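Local coordinates for protein pyruvate carboxylase n-terminal domain (PDB 1ULZ) that serves as the biotin carboxylase subunit of a pyruvate carboxylase, an enzyme component built around an ATP-grasp domain, at residues Leu198-Glu203 / Asn282-Glu287; Asn256-Ala261 / Met273-Asp278. The protein carries 1 engineered substitution. One frame throughout, in Å; residues are numbered along the deposited sequence.

Interaction 1 (Leu198-Glu203 / Asn282-Glu287); sequences LEKFIE and NLYFIE
The Tyr284 ring receives the methyl CD1 of Ile202 over one face, while at its hydroxyl end the aliphatic part of Lys200 passes at about a right angle. Ile202 CD1 sits 4.0 Å from the centroid of the Tyr284 ring and 28° off its normal, a CH-pi contact displaced toward the CE1-CZ bond. The closest approach is 3.6 Å, between Ile202 CD1 and Tyr284 CE1. The Ile202 branch that does this is CG1, which stands beside the backbone N (chi1 -50°). Lys200 stays extended until its last torsion bends, and its methylene carbon CE rests 4.1 Å from Tyr284 OH, a van der Waals approach. The hydroxyl is hydrogen-bonded to Asp278 OD2, and Val130 also touches the tyrosine side chain. The contact joins the end of strand 196-200, an edge of the small three-stranded sheet, and the loop after it to the edge strand 283-289 of the large antiparallel sheet, probably where the small lid-like subdomain of the ATP-grasp region meets the body. With no hydrogen bond between the segments, the join rests on dispersion and CH-pi packing at the ring face, while Asp278 holds the polar end of the tyrosine.

Interaction 2 (Asn256-Ala261 / Met273-Asp278); sequences NIVTKA and MEFIAD
Helix 248-264 lies against one face of the antiparallel sheet at strand 269-277, and the two backbones come nearest at Val258 and Met273, whose CA atoms are 7.5 Å apart. Val258 points toward the strand and its forked end meets the methyl of Met273 tip to tip; that methyl is modelled implausibly close to the valine, so the exact fit there is doubtful. Met273 reaches the helix with CG beside its backbone N (chi1 -66°) and a chain bent at the next two torsions. The CG2 branch of Val258 also approaches the Phe275 ring obliquely, 4.0 Å from CZ of Phe275. Methionine and phenylalanine leave the same face of the strand, and both meet the valine. Glu274, between them, points to the other side of the sheet, as strand alternation requires, and its OE1 is hydrogen-bonded to Asn289 ND2. Tyr210 and Val212 of strand 206-214 also touch Val258, and Met122 of helix 115-124 packs on Met273. On the helix, Lys260 folds back so that its NZ meets Ile257 O at 3.1 Å on a lone pair, in the carbonyl plane; the same oxygen accepts the helical bond from Ala261 N, and NZ has a second acceptor in Ala125 O. Met273, Phe275 and Val258 are all buried and join by apolar packing alone, so helix and sheet are held here by exclusion of water and dispersion.

The centres of the two interactions are about 12 Å apart, both in the ATP-grasp part of the chain. The segments of interaction 2 fall between those of interaction 1 in sequence: 198-203 comes first, then 256-261, 273-278 and finally 282-287. Strands 269-277 and 283-289 are consecutive, antiparallel neighbours in one sheet. A classic beta bulge sets Ile286 and Glu287 opposite Glu274, with probable hydrogen bonds from Ile286 N to Glu274 O (2.9 Å) and from Glu274 N to Glu287 O (2.7 Å). Interaction 2 thus packs a helix on this hairpin, whereas interaction 1 joins the hairpin's outer strand to the end of strand 196-200 and the loop that follows, where the chain leaves the three-stranded sheet.

Interaction 1 (Leu198-Glu203 / Asn282-Glu287)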
# COMPACT_ATOMS: atom_id res chain seq x y z
N LEU A 198 27.59 -12.40 -37.66
CA LEU A 198 27.32 -10.96 -37.64
C LEU A 198 25.97 -10.79 -36.93
O LEU A 198 25.08 -11.63 -37.07
CB LEU A 198 27.22 -10.39 -39.06
CG LEU A 198 27.30 -8.86 -39.16
CD1 LEU A 198 28.74 -8.43 -38.93
CD2 LEU A 198 26.83 -8.37 -40.51
N GLU A 199 25.83 -9.71 -36.17
CA GLU A 199 24.59 -9.45 -35.43
C GLU A 199 24.37 -7.95 -35.35
O GLU A 199 25.32 -7.18 -35.32
CB GLU A 199 24.70 -10.03 -34.01
CG GLU A 199 23.54 -9.70 -33.08
CD GLU A 199 23.93 -9.78 -31.60
OE1 GLU A 199 24.50 -10.83 -31.19
OE2 GLU A 199 23.68 -8.80 -30.86
N LYS A 200 23.12 -7.52 -35.30
CA LYS A 200 22.83 -6.10 -35.19
C LYS A 200 23.26 -5.67 -33.79
O LYS A 200 23.03 -6.41 -32.82
CB LYS A 200 21.34 -5.85 -35.37
CG LYS A 200 20.97 -4.39 -35.57
CD LYS A 200 19.45 -4.23 -35.60
CE LYS A 200 19.04 -2.91 -36.20
NZ LYS A 200 19.59 -1.75 -35.45
N PHE A 201 23.90 -4.51 -33.68
CA PHE A 201 24.36 -3.99 -32.39
C PHE A 201 23.29 -3.08 -31.80
O PHE A 201 23.00 -2.02 -32.36
CB PHE A 201 25.66 -3.18 -32.57
CG PHE A 201 26.23 -2.63 -31.27
CD1 PHE A 201 27.09 -1.54 -31.28
CD2 PHE A 201 25.94 -3.23 -30.05
CE1 PHE A 201 27.65 -1.06 -30.11
CE2 PHE A 201 26.50 -2.75 -28.87
CZ PHE A 201 27.36 -1.66 -28.90
N ILE A 202 22.70 -3.50 -30.68
CA ILE A 202 21.68 -2.69 -30.00
C ILE A 202 22.42 -1.96 -28.89
O ILE A 202 22.59 -2.49 -27.79
CB ILE A 202 20.58 -3.57 -29.37
CG1 ILE A 202 20.05 -4.57 -30.41
CG2 ILE A 202 19.43 -2.69 -28.89
CD1 ILE A 202 19.51 -3.90 -31.67
N GLU A 203 22.87 -0.75 -29.20
CA GLU A 203 23.66 0.06 -28.28
C GLU A 203 22.88 0.85 -27.22
O GLU A 203 21.83 1.43 -27.51
CB GLU A 203 24.54 1.00 -29.11
CG GLU A 203 25.47 1.87 -28.31
CD GLU A 203 26.58 2.44 -29.17
OE1 GLU A 203 26.31 2.77 -30.35
OE2 GLU A 203 27.72 2.56 -28.66
N ASN A 282 12.16 -0.01 -30.21
CA ASN A 282 11.93 -1.30 -30.86
C ASN A 282 12.43 -2.40 -29.92
O ASN A 282 13.49 -2.27 -29.32
CB ASN A 282 12.69 -1.37 -32.19
CG ASN A 282 12.10 -0.47 -33.24
OD1 ASN A 282 10.97 -0.69 -33.69
ND2 ASN A 282 12.84 0.56 -33.63
N LEU A 283 11.65 -3.47 -29.79
CA LEU A 283 12.02 -4.57 -28.90
C LEU A 283 12.53 -5.81 -29.63
O LEU A 283 12.12 -6.10 -30.75
CB LEU A 283 10.83 -4.97 -28.03
CG LEU A 283 10.10 -3.86 -27.27
CD1 LEU A 283 9.07 -4.47 -26.33
CD2 LEU A 283 11.10 -3.03 -26.49
N TYR A 284 13.42 -6.53 -28.96
CA TYR A 284 13.99 -7.76 -29.49
C TYR A 284 14.03 -8.78 -28.35
O TYR A 284 14.64 -8.54 -27.31
CB TYR A 284 15.41 -7.52 -30.02
CG TYR A 284 15.54 -6.33 -30.94
CD1 TYR A 284 15.75 -5.05 -30.44
CD2 TYR A 284 15.50 -6.49 -32.32
CE1 TYR A 284 15.91 -3.96 -31.27
CE2 TYR A 284 15.65 -5.40 -33.17
CZ TYR A 284 15.86 -4.14 -32.64
OH TYR A 284 16.04 -3.06 -33.48
N PHE A 285 13.36 -9.92 -28.55
CA PHE A 285 13.29 -10.96 -27.53
C PHE A 285 14.65 -11.57 -27.20
O PHE A 285 15.45 -11.86 -28.08
CB PHE A 285 12.32 -12.05 -27.98
CG PHE A 285 12.25 -13.23 -27.05
CD1 PHE A 285 13.15 -14.28 -27.17
CD2 PHE A 285 11.27 -13.31 -26.07
CE1 PHE A 285 13.08 -15.38 -26.33
CE2 PHE A 285 11.20 -14.41 -25.23
CZ PHE A 285 12.10 -15.44 -25.36
N ILE A 286 14.89 -11.76 -25.90
CA ILE A 286 16.13 -12.34 -25.40
C ILE A 286 15.90 -13.70 -24.75
O ILE A 286 16.57 -14.68 -25.09
CB ILE A 286 16.78 -11.42 -24.34
CG1 ILE A 286 17.18 -10.08 -24.98
CG2 ILE A 286 17.99 -12.11 -23.74
CD1 ILE A 286 18.22 -10.21 -26.07
N GLU A 287 14.95 -13.75 -23.81
CA GLU A 287 14.63 -15.00 -23.12
C GLU A 287 13.37 -14.86 -22.28
O GLU A 287 12.82 -13.77 -22.12
CB GLU A 287 15.79 -15.41 -22.21
CG GLU A 287 15.98 -14.50 -21.01
CD GLU A 287 17.12 -14.95 -20.13
OE1 GLU A 287 17.14 -16.15 -19.77
OE2 GLU A 287 17.98 -14.11 -19.79

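Interaction 2 (Asn256-Ala261 / Met273-Asp278)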
# COMPACT_ATOMS: atom_id res chain seq x y z
N ASN A 256 0.25 -8.15 -27.63
CA ASN A 256 -0.45 -9.20 -28.37
C ASN A 256 0.53 -10.20 -29.00
O ASN A 256 0.24 -11.39 -29.09
CB ASN A 256 -1.34 -8.60 -29.46
CG ASN A 256 -2.58 -7.92 -28.88
OD1 ASN A 256 -3.30 -8.50 -28.06
ND2 ASN A 256 -2.85 -6.70 -29.33
N ILE A 257 1.69 -9.72 -29.42
CA ILE A 257 2.69 -10.60 -30.00
C ILE A 257 3.12 -11.57 -28.91
O ILE A 257 3.30 -12.77 -29.15
CB ILE A 257 3.91 -9.81 -30.51
CG1 ILE A 257 3.56 -9.10 -31.82
CG2 ILE A 257 5.10 -10.74 -30.69
CD1 ILE A 257 4.69 -8.27 -32.40
N VAL A 258 3.28 -11.04 -27.70
CA VAL A 258 3.66 -11.83 -26.54
C VAL A 258 2.65 -12.93 -26.22
O VAL A 258 3.01 -14.11 -26.11
CB VAL A 258 3.83 -10.92 -25.29
CG1 VAL A 258 3.95 -11.77 -24.03
CG2 VAL A 258 5.06 -10.03 -25.45
N THR A 259 1.38 -12.55 -26.06
CA THR A 259 0.33 -13.51 -25.74
C THR A 259 0.06 -14.51 -26.87
O THR A 259 -0.30 -15.65 -26.62
CB THR A 259 -0.99 -12.80 -25.33
OG1 THR A 259 -1.43 -11.94 -26.39
CG2 THR A 259 -0.76 -11.97 -24.07
N LYS A 260 0.24 -14.08 -28.11
CA LYS A 260 0.06 -14.97 -29.26
C LYS A 260 1.11 -16.07 -29.21
O LYS A 260 0.82 -17.25 -29.39
CB LYS A 260 0.22 -14.21 -30.57
CG LYS A 260 0.73 -15.09 -31.71
CD LYS A 260 1.28 -14.27 -32.88
CE LYS A 260 2.43 -13.34 -32.46
NZ LYS A 260 3.64 -14.04 -31.96
N ALA A 261 2.36 -15.67 -28.96
CA ALA A 261 3.47 -16.60 -28.89
C ALA A 261 3.32 -17.52 -27.68
O ALA A 261 3.62 -18.71 -27.76
CB ALA A 261 4.79 -15.84 -28.81
N MET A 273 8.56 -12.42 -20.42
CA MET A 273 9.36 -12.45 -21.64
C MET A 273 10.25 -11.21 -21.61
O MET A 273 9.75 -10.08 -21.64
CB MET A 273 8.48 -12.44 -22.90
CG MET A 273 7.62 -13.69 -23.09
SD MET A 273 7.38 -14.13 -24.86
CE MET A 273 6.64 -12.70 -25.48
N GLU A 274 11.55 -11.43 -21.54
CA GLU A 274 12.51 -10.33 -21.49
C GLU A 274 13.00 -9.91 -22.88
O GLU A 274 13.33 -10.75 -23.71
CB GLU A 274 13.69 -10.72 -20.58
CG GLU A 274 13.25 -10.98 -19.13
CD GLU A 274 14.40 -11.16 -18.14
OE1 GLU A 274 14.13 -11.11 -16.92
OE2 GLU A 274 15.56 -11.35 -18.57
N PHE A 275 13.02 -8.60 -23.11
CA PHE A 275 13.47 -8.01 -24.37
C PHE A 275 14.51 -6.93 -24.09
O PHE A 275 14.74 -6.55 -22.94
CB PHE A 275 12.33 -7.29 -25.12
CG PHE A 275 11.16 -8.16 -25.51
CD1 PHE A 275 10.20 -8.51 -24.58
CD2 PHE A 275 11.02 -8.59 -26.82
CE1 PHE A 275 9.10 -9.27 -24.96
CE2 PHE A 275 9.92 -9.34 -27.20
CZ PHE A 275 8.96 -9.69 -26.27
N ILE A 276 15.13 -6.44 -25.16
CA ILE A 276 16.07 -5.33 -25.06
C ILE A 276 15.48 -4.34 -26.04
O ILE A 276 15.02 -4.72 -27.12
CB ILE A 276 17.50 -5.70 -25.50
CG1 ILE A 276 17.50 -6.33 -26.89
CG2 ILE A 276 18.13 -6.62 -24.48
CD1 ILE A 276 18.87 -6.73 -27.35
N ALA A 277 15.43 -3.07 -25.66
CA ALA A 277 14.86 -2.06 -26.53
C ALA A 277 15.94 -1.11 -27.00
O ALA A 277 16.88 -0.82 -26.26
CB ALA A 277 13.78 -1.29 -25.80
N ASP A 278 15.81 -0.62 -28.23
CA ASP A 278 16.80 0.31 -28.75
C ASP A 278 16.28 1.72 -28.48
O ASP A 278 15.18 1.89 -27.94
CB ASP A 278 17.04 0.10 -30.26
CG ASP A 278 15.80 0.35 -31.10
OD1 ASP A 278 14.94 1.15 -30.68
OD2 ASP A 278 15.69 -0.24 -32.19